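Long-range contact in Tll0287 protein (Thermosynechococcus elongatus, PDB 5B82), which binds a c-type heme covalently in a PAS-like domain, with histidine and cysteine as axial ligands of the iron, and probably serves in redox sensing or signalling: residues A[112-120]-A[130-138]. Numbering follows the deposited sequence.
Sequences FDNNHHLQA and HYFRRIDVQ. With HEC (heme c), chain B.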
# COMPACT_ATOMS: atom_id res chain seq x y z
N PHE A 112 -12.48 4.93 -2.27
CA PHE A 112 -12.15 3.65 -2.89
C PHE A 112 -13.19 2.58 -2.55
O PHE A 112 -13.69 1.85 -3.43
CB PHE A 112 -10.73 3.22 -2.50
CG PHE A 112 -9.66 4.08 -3.12
CD1 PHE A 112 -9.70 4.39 -4.47
CD2 PHE A 112 -8.64 4.61 -2.34
CE1 PHE A 112 -8.72 5.17 -5.06
CE2 PHE A 112 -7.64 5.41 -2.91
CZ PHE A 112 -7.68 5.70 -4.27
N ASP A 113 -13.56 2.50 -1.28
CA ASP A 113 -14.51 1.49 -0.81
C ASP A 113 -15.87 1.63 -1.47
O ASP A 113 -16.55 0.64 -1.71
CB ASP A 113 -14.64 1.55 0.71
CG ASP A 113 -15.47 0.40 1.27
OD1 ASP A 113 -14.96 -0.75 1.28
OD2 ASP A 113 -16.60 0.65 1.71
N ASN A 114 -16.27 2.87 -1.75
CA ASN A 114 -17.61 3.11 -2.29
C ASN A 114 -17.71 3.06 -3.81
O ASN A 114 -18.81 3.04 -4.36
CB ASN A 114 -18.16 4.45 -1.78
CG ASN A 114 -18.58 4.38 -0.33
OD1 ASN A 114 -19.00 3.33 0.15
ND2 ASN A 114 -18.48 5.50 0.38
N ASN A 115 -16.56 3.05 -4.49
CA ASN A 115 -16.52 2.93 -5.94
C ASN A 115 -15.46 1.93 -6.38
O ASN A 115 -14.29 2.28 -6.52
CB ASN A 115 -16.27 4.30 -6.57
CG ASN A 115 -16.30 4.26 -8.10
OD1 ASN A 115 -16.63 3.23 -8.70
ND2 ASN A 115 -15.98 5.38 -8.72
N HIS A 116 -15.85 0.68 -6.62
CA HIS A 116 -14.84 -0.33 -6.95
C HIS A 116 -14.08 -0.05 -8.25
O HIS A 116 -12.95 -0.52 -8.42
CB HIS A 116 -15.42 -1.75 -6.90
CG HIS A 116 -16.38 -2.08 -8.00
ND1 HIS A 116 -17.59 -1.44 -8.14
CD2 HIS A 116 -16.33 -3.01 -8.99
CE1 HIS A 116 -18.24 -1.94 -9.18
NE2 HIS A 116 -17.49 -2.90 -9.71
N HIS A 117 -14.67 0.74 -9.13
CA HIS A 117 -14.01 1.10 -10.38
C HIS A 117 -12.99 2.22 -10.18
O HIS A 117 -12.12 2.44 -11.02
CB HIS A 117 -15.04 1.56 -11.41
CG HIS A 117 -15.97 0.48 -11.88
ND1 HIS A 117 -15.64 -0.38 -12.90
CD2 HIS A 117 -17.21 0.14 -11.48
CE1 HIS A 117 -16.64 -1.22 -13.10
NE2 HIS A 117 -17.61 -0.92 -12.25
N LEU A 118 -13.09 2.94 -9.07
CA LEU A 118 -12.19 4.07 -8.84
C LEU A 118 -10.78 3.57 -8.56
O LEU A 118 -10.54 2.98 -7.51
CB LEU A 118 -12.69 4.92 -7.68
CG LEU A 118 -11.81 6.12 -7.31
CD1 LEU A 118 -11.78 7.11 -8.45
CD2 LEU A 118 -12.33 6.77 -6.03
N GLN A 119 -9.84 3.81 -9.47
CA GLN A 119 -8.47 3.33 -9.25
C GLN A 119 -7.60 4.32 -8.49
O GLN A 119 -6.74 3.91 -7.69
CB GLN A 119 -7.80 2.96 -10.56
CG GLN A 119 -8.43 1.74 -11.23
CD GLN A 119 -8.66 0.58 -10.26
OE1 GLN A 119 -7.73 0.13 -9.58
NE2 GLN A 119 -9.90 0.09 -10.19
N ALA A 120 -7.77 5.61 -8.76
CA ALA A 120 -6.92 6.61 -8.12
C ALA A 120 -7.51 7.99 -8.28
O ALA A 120 -8.33 8.22 -9.15
CB ALA A 120 -5.51 6.58 -8.72
N HIS A 130 -2.35 15.91 -3.32
CA HIS A 130 -2.35 14.58 -2.73
C HIS A 130 -2.86 13.59 -3.76
O HIS A 130 -3.94 13.78 -4.31
CB HIS A 130 -3.29 14.52 -1.52
CG HIS A 130 -3.10 15.63 -0.53
ND1 HIS A 130 -2.28 15.52 0.57
CD2 HIS A 130 -3.64 16.87 -0.46
CE1 HIS A 130 -2.32 16.63 1.27
NE2 HIS A 130 -3.15 17.47 0.67
N TYR A 131 -2.10 12.53 -4.01
CA TYR A 131 -2.53 11.49 -4.93
C TYR A 131 -2.70 10.21 -4.15
O TYR A 131 -1.86 9.86 -3.31
CB TYR A 131 -1.46 11.30 -6.02
CG TYR A 131 -1.71 10.15 -7.00
CD1 TYR A 131 -2.69 10.25 -7.99
CD2 TYR A 131 -0.93 9.00 -6.97
CE1 TYR A 131 -2.90 9.22 -8.91
CE2 TYR A 131 -1.14 7.96 -7.90
CZ TYR A 131 -2.11 8.08 -8.86
OH TYR A 131 -2.32 7.06 -9.79
N PHE A 132 -3.81 9.51 -4.42
CA PHE A 132 -4.12 8.25 -3.77
C PHE A 132 -4.37 7.21 -4.85
O PHE A 132 -5.01 7.50 -5.84
CB PHE A 132 -5.36 8.38 -2.90
CG PHE A 132 -5.25 9.46 -1.84
CD1 PHE A 132 -4.71 9.17 -0.60
CD2 PHE A 132 -5.69 10.75 -2.10
CE1 PHE A 132 -4.59 10.17 0.38
CE2 PHE A 132 -5.59 11.75 -1.12
CZ PHE A 132 -5.04 11.46 0.12
N ARG A 133 -3.89 6.00 -4.62
CA ARG A 133 -4.08 4.93 -5.60
C ARG A 133 -4.46 3.67 -4.84
O ARG A 133 -3.73 3.22 -3.95
CB ARG A 133 -2.83 4.76 -6.46
CG ARG A 133 -3.05 3.94 -7.78
CD ARG A 133 -2.74 2.48 -7.59
NE ARG A 133 -2.79 1.75 -8.87
CZ ARG A 133 -3.85 1.07 -9.30
NH1 ARG A 133 -4.96 1.03 -8.56
NH2 ARG A 133 -3.81 0.43 -10.47
N ARG A 134 -5.61 3.11 -5.17
CA ARG A 134 -6.09 1.93 -4.45
C ARG A 134 -5.18 0.71 -4.62
O ARG A 134 -4.51 0.55 -5.65
CB ARG A 134 -7.54 1.59 -4.83
CG ARG A 134 -7.69 0.52 -5.89
CD ARG A 134 -9.14 0.39 -6.39
NE ARG A 134 -10.01 -0.41 -5.53
CZ ARG A 134 -11.22 -0.03 -5.13
NH1 ARG A 134 -11.70 1.15 -5.49
NH2 ARG A 134 -11.95 -0.83 -4.35
N ILE A 135 -5.15 -0.12 -3.59
CA ILE A 135 -4.48 -1.41 -3.64
C ILE A 135 -5.53 -2.49 -3.41
O ILE A 135 -6.21 -2.50 -2.38
CB ILE A 135 -3.42 -1.53 -2.53
CG1 ILE A 135 -2.35 -0.46 -2.69
CG2 ILE A 135 -2.78 -2.92 -2.55
CD1 ILE A 135 -1.53 -0.20 -1.45
N ASP A 136 -5.67 -3.40 -4.37
CA ASP A 136 -6.64 -4.48 -4.21
C ASP A 136 -5.93 -5.78 -3.83
O ASP A 136 -4.72 -5.91 -3.98
CB ASP A 136 -7.48 -4.65 -5.47
CG ASP A 136 -8.48 -3.51 -5.68
OD1 ASP A 136 -8.96 -2.93 -4.68
OD2 ASP A 136 -8.79 -3.20 -6.85
N VAL A 137 -6.71 -6.74 -3.34
CA VAL A 137 -6.16 -8.02 -2.95
C VAL A 137 -6.22 -9.00 -4.11
O VAL A 137 -7.30 -9.24 -4.65
CB VAL A 137 -6.95 -8.60 -1.77
CG1 VAL A 137 -6.47 -10.00 -1.43
CG2 VAL A 137 -6.84 -7.69 -0.55
N GLN A 138 -5.07 -9.56 -4.52
CA GLN A 138 -5.05 -10.71 -5.45
C GLN A 138 -4.82 -12.02 -4.70
O GLN A 138 -4.53 -12.02 -3.50
CB GLN A 138 -3.97 -10.55 -6.52
CG GLN A 138 -4.24 -9.43 -7.52
CD GLN A 138 -3.66 -8.12 -7.07
OE1 GLN A 138 -2.57 -8.08 -6.50
NE2 GLN A 138 -4.39 -7.03 -7.29
FE HEC B . 1.74 -7.50 2.08
CHA HEC B . 2.34 -5.00 4.30
CHB HEC B . -0.52 -5.41 0.43
CHC HEC B . 1.27 -9.84 -0.32
CHD HEC B . 3.64 -9.71 3.91
NA HEC B . 0.99 -5.59 2.35
C1A HEC B . 1.50 -4.69 3.27
C2A HEC B . 0.96 -3.37 2.97
C3A HEC B . 0.18 -3.50 1.89
C4A HEC B . 0.18 -4.88 1.49
CMA HEC B . -0.62 -2.40 1.18
CAA HEC B . 1.27 -2.06 3.74
CBA HEC B . 0.15 -1.69 4.71
CGA HEC B . 0.29 -2.47 5.99
O1A HEC B . -0.63 -3.28 6.30
O2A HEC B . 1.32 -2.33 6.69
NB HEC B . 0.58 -7.59 0.40
C1B HEC B . -0.24 -6.62 -0.15
C2B HEC B . -0.74 -7.10 -1.42
C3B HEC B . -0.26 -8.32 -1.62
C4B HEC B . 0.59 -8.66 -0.49
CMB HEC B . -1.72 -6.32 -2.34
CAB HEC B . -0.52 -9.23 -2.84
CBB HEC B . 0.10 -8.62 -4.13
NC HEC B . 2.31 -9.43 1.86
C1C HEC B . 2.05 -10.20 0.75
C2C HEC B . 2.86 -11.40 0.84
C3C HEC B . 3.41 -11.43 2.07
C4C HEC B . 3.15 -10.15 2.70
CMC HEC B . 2.69 -12.60 -0.12
CAC HEC B . 4.27 -12.56 2.69
CBC HEC B . 5.54 -12.94 1.89
ND HEC B . 2.76 -7.41 3.85
C1D HEC B . 3.60 -8.40 4.35
C2D HEC B . 4.42 -7.84 5.41
C3D HEC B . 3.99 -6.39 5.52
C4D HEC B . 2.97 -6.20 4.53
CMD HEC B . 5.49 -8.56 6.26
CAD HEC B . 4.55 -5.30 6.47
CBD HEC B . 5.71 -4.68 5.72
CGD HEC B . 6.25 -3.46 6.43
O1D HEC B . 6.77 -3.60 7.57
O2D HEC B . 6.17 -2.36 5.86
O HOH W 1 -14.98 -0.99 -3.59
O HOH W 2 -10.51 -2.34 -8.39
O HOH W 3 -7.10 -2.41 -8.66
O HOH W 4 -5.72 -1.79 -11.30
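Arg134 sends its guanidinium into the end of helix 103-114 and the turn that follows it, where main-chain carbonyls receive it. Arg134 NH1 gives its straightest bond to Leu118 O, 3.0 Å away at 164° and near the guanidinium plane; a second goes from Arg134 NH1 to Phe112 O at 2.9 Å, tilted out of that plane, and a weak third reaches Asn115 O. His116 O lies over one face of the group and Phe112 CB over the other. Three carbonyls accepting from one NH1, the bond to Asn115 O weakly, mean that the end of the helix and the type I turn from Asn115 to Leu118 are both tied to the strand by a single side chain. Lower down the same arginine, Arg134 CB sits over the face of the Phe112 ring, 3.7 Å from the ring centroid, a CH-pi contact, while Phe132 O meets the ring at its edge and Phe132 CB touches Phe112 CE2.

The link is the helix-to-strand connection of a PAS-like fold: beyond the turn the chain enters edge strand 120-125 of the antiparallel sheet, and Ala120 pairs with Arg133 in a non-hydrogen-bonded position. Beside that pair, Arg134 N donates to Gln119 O at 2.9 Å. Gln119, bent at chi2 (-47°), lies alongside Arg133 and offers OE1 to Arg133 NH1 at 3.1 Å, on a lone pair in the amide plane; NH2 of that arginine is engaged by Glu39 of helix 28-49.

Asp136 helps to aim Arg134: Asp136 OD1 takes Arg134 NE in a nearly linear salt bridge (2.9 Å, 177°) on its syn side. Water 1 accepts from Arg134 NH2 and donates to Asp113 O. Past Arg134 the strand turns its other side to the heme, Ile135 CD1 packing 3.5 Å from the methyl carbon CMA of heme c.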